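Local coordinates for appr-1-p processing domain protein (Thermus aquaticus Y51MC23, PDB 5M31) that is of unknown function but belongs to the macro domain family, with helices packed against a mixed beta-sheet, at residues Y73-G76 / Q80-Y83; P50-A55 / R82-F87. All blocks are in the same frame, centred on the assembly; numbering follows the deposited sequence.

Contact 1: Y73-G76 / Q80-Y83; sequences YDRG and QPRY
Asp-74 OD1 is gripped by two donors that reach it from opposite faces of the carboxylate: the backbone N of Gly-76 and the side-chain NE of Arg-82. The setting is an antiparallel beta hairpin of the macro domain, where strand 71-74 ends and the chain turns back into strand 83-88. The bond from Gly-76 N to Asp-74 OD1, 2.8 Å, closes an Asx turn at the strand end. Arg-82 approaches side-on: NE lies 2.9 Å from Asp-74 OD1 and NH2 3.0 Å from Asp-74 OD2, both on the syn side but tilted out of the carboxylate plane, NE more so. The salt bridge is nearly straight at NE but not flat, since the two planes are turned 32° apart. Arg-82 gets there with CG anti to its backbone N (chi1 169°) and an extended chain that runs over one face of the Tyr-83 ring, with CG above the ring centre and the Tyr-83 hydroxyl over the guanidinium. Asp-74 and Tyr-83 form a non-hydrogen-bonded pair with side chains on the same face of the sheet, and the pairing goes on past it through a bond from Arg-75 N to Arg-82 O. The Tyr-83 backbone is bonded on its other side to Leu-27 of strand 26-31 and Glu-25 just before it. Farther along the turn Arg-75 bends at chi3 (69°) and sends NH2 to the carbonyl of the cis peptide before Pro-81 and to the one after it. NH2 meets a lone pair of Pro-81 O in the carbonyl plane at 3.0 Å, and a weak bond of equal length joins Arg-75 NH2 to Gln-80 O.

Contact 2: P50-A55 / R82-F87; sequences PDNYQA and RYIFNF
Asn-52 of helix 50-61 and Asn-86 of strand 83-88 join their amides in a reciprocal pair of hydrogen bonds, the polar centre of a helix-on-sheet contact in the macro domain. From the helix, Asn-52 CB points at the strand and has Ile-84 CG1 at 4.1 Å. Its CG, anti to the backbone N (chi1 176°), reaches away from the helix and rests 3.5 Å from the methyl Ile-84 CG2. Beyond it the amide divides its two ends. OD1 lies 3.3 Å from Ile-84 CB and takes a bond from Asn-86 ND2 at 2.8 Å, while Asn-52 ND2 donates to Asn-86 OD1 at 3.0 Å. The two side chains come from opposite directions and their amide planes are only 13° apart, so each N-H points into a lone pair of the facing carbonyl, in its plane. Both bonds are close to straight. Ile-84 crosses the Asn-52 side chain at a slant: its CB meets OD1, and its CG2, anti to the backbone N, lies 3.5 Å from both ND2 and OD1 of Asn-52.

Asn-86 has further partners: its OD1 also accepts from Asn-29 ND2 of strand 26-31, and its ND2 also donates to Phe-71 O of strand 71-74. Met-37 touches both asparagines. The opposite face of the strand belongs to helix 99-116, whose residues meet Phe-85. All three residues that touch across this contact are buried, and the doubled bond gives each amide both a donor and an acceptor there. Phe-71 O can only accept, so it requires nitrogen at that end of Asn-86, and the paired bonds pass this orientation on to Asn-52.

Contact 1 and contact 2 lie about 8 Å apart between centres, on the same side of the chain's centre, and share Arg-82 and Tyr-83. Helix 50-61, strand 71-74 and strand 83-88 follow one another along the chain, and the two strands are antiparallel neighbours in the mixed sheet, with 71-74 outermost. Contact 1 closes the turn between them; contact 2 lays the preceding helix on strand 83-88. Tyr-73 joins the two: its N probably bonds to Ile-84 O (2.9 Å), and its side chain packs on Asp-51, Asn-52 and Ala-55. Tyr-73 thus ties helix 50-61 to the edge strand and its neighbour at the 71-74 edge of the sheet.

Contact 1: Y73-G76 / Q80-Y83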
loop_
_atom_site.group_PDB
_atom_site.type_symbol
_atom_site.label_atom_id
_atom_site.label_comp_id
_atom_site.label_asym_id
_atom_site.label_seq_id
_atom_site.Cartn_x
_atom_site.Cartn_y
_atom_site.Cartn_z
ATOM N N TYR A 73 -0.876 8.553 5.603
ATOM C CA TYR A 73 -1.832 9.598 5.976
ATOM C C TYR A 73 -2.757 9.074 7.086
ATOM O O TYR A 73 -3.300 7.956 6.966
ATOM C CB TYR A 73 -2.664 10.066 4.775
ATOM C CG TYR A 73 -3.633 11.168 5.099
ATOM C CD1 TYR A 73 -3.170 12.477 5.419
ATOM C CD2 TYR A 73 -5.013 10.921 5.225
ATOM C CE1 TYR A 73 -4.057 13.477 5.728
ATOM C CE2 TYR A 73 -5.889 11.941 5.536
ATOM C CZ TYR A 73 -5.412 13.189 5.840
ATOM O OH TYR A 73 -6.287 14.198 6.133
ATOM N N ASP A 74 -2.878 9.849 8.165
ATOM C CA ASP A 74 -3.724 9.509 9.297
ATOM C C ASP A 74 -5.061 10.246 9.191
ATOM O O ASP A 74 -5.118 11.485 9.284
ATOM C CB ASP A 74 -3.008 9.934 10.589
ATOM C CG ASP A 74 -3.760 9.525 11.866
ATOM O OD1 ASP A 74 -4.846 8.939 11.804
ATOM O OD2 ASP A 74 -3.204 9.797 12.952
ATOM N N ARG A 75 -6.150 9.496 9.051
ATOM C CA ARG A 75 -7.448 10.110 8.909
ATOM C C ARG A 75 -8.036 10.460 10.269
ATOM O O ARG A 75 -9.081 11.078 10.359
ATOM C CB ARG A 75 -8.380 9.187 8.141
ATOM C CG ARG A 75 -7.901 8.854 6.727
ATOM C CD ARG A 75 -8.829 7.876 6.039
ATOM N NE ARG A 75 -10.126 8.481 5.734
ATOM C CZ ARG A 75 -11.313 7.918 5.922
ATOM N NH1 ARG A 75 -12.425 8.575 5.597
ATOM N NH2 ARG A 75 -11.422 6.682 6.422
ATOM N N GLY A 76 -7.368 10.050 11.324
ATOM C CA GLY A 76 -7.802 10.394 12.672
ATOM C C GLY A 76 -8.211 9.171 13.471
ATOM O O GLY A 76 -8.509 8.125 12.926
ATOM N N GLN A 80 -12.161 4.948 9.974
ATOM C CA GLN A 80 -11.884 3.639 9.411
ATOM C C GLN A 80 -11.965 3.729 7.910
ATOM O O GLN A 80 -12.944 4.252 7.389
ATOM C CB GLN A 80 -12.886 2.578 9.906
ATOM C CG GLN A 80 -12.497 1.157 9.553
ATOM C CD GLN A 80 -12.833 0.813 8.120
ATOM O OE1 GLN A 80 -13.900 1.213 7.620
ATOM N NE2 GLN A 80 -11.937 0.122 7.431
ATOM N N PRO A 81 -10.937 3.229 7.220
ATOM C CA PRO A 81 -9.609 2.970 7.778
ATOM C C PRO A 81 -9.003 4.195 8.388
ATOM O O PRO A 81 -9.289 5.326 7.961
ATOM C CB PRO A 81 -8.797 2.552 6.558
ATOM C CG PRO A 81 -9.491 3.288 5.451
ATOM C CD PRO A 81 -10.915 3.176 5.745
ATOM N N ARG A 82 -8.218 4.007 9.444
ATOM C CA ARG A 82 -7.558 5.156 10.046
ATOM C C ARG A 82 -6.396 5.647 9.165
ATOM O O ARG A 82 -6.164 6.864 9.088
ATOM C CB ARG A 82 -7.067 4.838 11.450
ATOM C CG ARG A 82 -6.184 5.920 11.937
ATOM C CD ARG A 82 -5.967 5.852 13.436
ATOM N NE ARG A 82 -5.233 7.013 13.884
ATOM C CZ ARG A 82 -4.754 7.183 15.104
ATOM N NH1 ARG A 82 -5.076 6.339 16.092
ATOM N NH2 ARG A 82 -4.067 8.273 15.352
ATOM N N TYR A 83 -5.652 4.713 8.582
ATOM C CA TYR A 83 -4.430 5.051 7.821
ATOM C C TYR A 83 -4.535 4.634 6.399
ATOM O O TYR A 83 -5.027 3.535 6.082
ATOM C CB TYR A 83 -3.211 4.355 8.421
ATOM C CG TYR A 83 -2.951 4.659 9.880
ATOM C CD1 TYR A 83 -2.461 5.873 10.282
ATOM C CD2 TYR A 83 -3.235 3.722 10.831
ATOM C CE1 TYR A 83 -2.191 6.132 11.609
ATOM C CE2 TYR A 83 -3.039 3.988 12.178
ATOM C CZ TYR A 83 -2.498 5.189 12.546
ATOM O OH TYR A 83 -2.266 5.459 13.908
HETATM O O HOH W 1 -14.682 6.916 6.328
#

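Contact 2: P50-A55 / R82-F87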
loop_
_atom_site.group_PDB
_atom_site.type_symbol
_atom_site.label_atom_id
_atom_site.label_comp_id
_atom_site.label_asym_id
_atom_site.label_seq_id
_atom_site.Cartn_x
_atom_site.Cartn_y
_atom_site.Cartn_z
ATOM N N PRO A 50 -10.149 11.726 -0.755
ATOM C CA PRO A 50 -9.565 12.970 -1.264
ATOM C C PRO A 50 -8.528 13.655 -0.336
ATOM O O PRO A 50 -7.564 14.268 -0.818
ATOM C CB PRO A 50 -10.779 13.872 -1.512
ATOM C CG PRO A 50 -11.921 13.261 -0.773
ATOM C CD PRO A 50 -11.618 11.807 -0.598
ATOM N N ASP A 51 -8.741 13.626 0.973
ATOM C CA ASP A 51 -7.783 14.269 1.867
ATOM C C ASP A 51 -6.383 13.590 1.825
ATOM O O ASP A 51 -5.354 14.268 1.887
ATOM C CB ASP A 51 -8.311 14.279 3.294
ATOM C CG ASP A 51 -9.565 15.101 3.437
ATOM O OD1 ASP A 51 -9.956 15.855 2.476
ATOM O OD2 ASP A 51 -10.125 15.071 4.528
ATOM N N ASN A 52 -6.376 12.261 1.686
ATOM C CA ASN A 52 -5.139 11.495 1.475
ATOM C C ASN A 52 -4.484 11.919 0.186
ATOM O O ASN A 52 -3.278 12.141 0.162
ATOM C CB ASN A 52 -5.404 10.020 1.446
ATOM C CG ASN A 52 -4.183 9.203 1.149
ATOM O OD1 ASN A 52 -3.271 9.091 1.947
ATOM N ND2 ASN A 52 -4.139 8.668 -0.087
ATOM N N TYR A 53 -5.286 12.079 -0.870
ATOM C CA TYR A 53 -4.711 12.489 -2.165
ATOM C C TYR A 53 -4.039 13.846 -2.073
ATOM O O TYR A 53 -2.866 14.007 -2.480
ATOM C CB TYR A 53 -5.789 12.504 -3.230
ATOM C CG TYR A 53 -5.311 13.106 -4.542
ATOM C CD1 TYR A 53 -4.364 12.462 -5.304
ATOM C CD2 TYR A 53 -5.721 14.372 -4.944
ATOM C CE1 TYR A 53 -3.844 13.052 -6.445
ATOM C CE2 TYR A 53 -5.255 14.926 -6.122
ATOM C CZ TYR A 53 -4.350 14.231 -6.881
ATOM O OH TYR A 53 -3.837 14.800 -8.040
ATOM N N GLN A 54 -4.708 14.814 -1.449
ATOM C CA GLN A 54 -4.092 16.148 -1.315
ATOM C C GLN A 54 -2.846 16.098 -0.470
ATOM O O GLN A 54 -1.855 16.731 -0.791
ATOM C CB GLN A 54 -5.083 17.179 -0.728
ATOM C CG GLN A 54 -6.288 17.535 -1.638
ATOM C CD GLN A 54 -5.938 17.991 -3.073
ATOM O OE1 GLN A 54 -4.891 18.595 -3.338
ATOM N NE2 GLN A 54 -6.860 17.731 -4.002
ATOM N N ALA A 55 -2.891 15.351 0.647
ATOM C CA ALA A 55 -1.687 15.199 1.474
ATOM C C ALA A 55 -0.533 14.558 0.721
ATOM O O ALA A 55 0.632 15.015 0.827
ATOM C CB ALA A 55 -2.005 14.406 2.728
ATOM N N ARG A 82 -8.218 4.007 9.444
ATOM C CA ARG A 82 -7.558 5.156 10.046
ATOM C C ARG A 82 -6.396 5.647 9.165
ATOM O O ARG A 82 -6.164 6.864 9.088
ATOM C CB ARG A 82 -7.067 4.838 11.450
ATOM C CG ARG A 82 -6.184 5.920 11.937
ATOM C CD ARG A 82 -5.967 5.852 13.436
ATOM N NE ARG A 82 -5.233 7.013 13.884
ATOM C CZ ARG A 82 -4.754 7.183 15.104
ATOM N NH1 ARG A 82 -5.076 6.339 16.092
ATOM N NH2 ARG A 82 -4.067 8.273 15.352
ATOM N N TYR A 83 -5.652 4.713 8.582
ATOM C CA TYR A 83 -4.430 5.051 7.821
ATOM C C TYR A 83 -4.535 4.634 6.399
ATOM O O TYR A 83 -5.027 3.535 6.082
ATOM C CB TYR A 83 -3.211 4.355 8.421
ATOM C CG TYR A 83 -2.951 4.659 9.880
ATOM C CD1 TYR A 83 -2.461 5.873 10.282
ATOM C CD2 TYR A 83 -3.235 3.722 10.831
ATOM C CE1 TYR A 83 -2.191 6.132 11.609
ATOM C CE2 TYR A 83 -3.039 3.988 12.178
ATOM C CZ TYR A 83 -2.498 5.189 12.546
ATOM O OH TYR A 83 -2.266 5.459 13.908
ATOM N N ILE A 84 -4.015 5.506 5.540
ATOM C CA ILE A 84 -3.717 5.177 4.134
ATOM C C ILE A 84 -2.206 5.121 3.958
ATOM O O ILE A 84 -1.545 6.077 4.318
ATOM C CB ILE A 84 -4.293 6.210 3.183
ATOM C CG1 ILE A 84 -5.794 6.449 3.424
ATOM C CG2 ILE A 84 -4.068 5.728 1.722
ATOM C CD1 ILE A 84 -6.656 5.255 3.214
ATOM N N PHE A 85 -1.671 3.937 3.597
ATOM C CA PHE A 85 -0.248 3.716 3.421
ATOM C C PHE A 85 0.018 3.804 1.909
ATOM O O PHE A 85 -0.351 2.863 1.188
ATOM C CB PHE A 85 0.161 2.350 3.866
ATOM C CG PHE A 85 0.374 2.188 5.382
ATOM C CD1 PHE A 85 -0.439 2.754 6.322
ATOM C CD2 PHE A 85 1.322 1.306 5.821
ATOM C CE1 PHE A 85 -0.221 2.515 7.723
ATOM C CE2 PHE A 85 1.534 1.040 7.172
ATOM C CZ PHE A 85 0.772 1.679 8.125
ATOM N N ASN A 86 0.594 4.922 1.488
ATOM C CA ASN A 86 0.797 5.215 0.066
ATOM C C ASN A 86 2.172 4.641 -0.269
ATOM O O ASN A 86 3.183 5.183 0.129
ATOM C CB ASN A 86 0.673 6.696 -0.236
ATOM C CG ASN A 86 -0.707 7.264 0.060
ATOM O OD1 ASN A 86 -1.661 7.093 -0.719
ATOM N ND2 ASN A 86 -0.854 7.884 1.281
ATOM N N PHE A 87 2.130 3.486 -0.933
ATOM C CA PHE A 87 3.320 2.575 -1.184
ATOM C C PHE A 87 3.798 2.819 -2.608
ATOM O O PHE A 87 3.132 2.428 -3.543
ATOM C CB PHE A 87 2.782 1.129 -1.001
ATOM C CG PHE A 87 3.797 0.039 -1.094
ATOM C CD1 PHE A 87 4.468 -0.232 -2.264
ATOM C CD2 PHE A 87 3.945 -0.854 -0.072
ATOM C CE1 PHE A 87 5.334 -1.307 -2.382
ATOM C CE2 PHE A 87 4.775 -1.965 -0.185
ATOM C CZ PHE A 87 5.482 -2.177 -1.333
#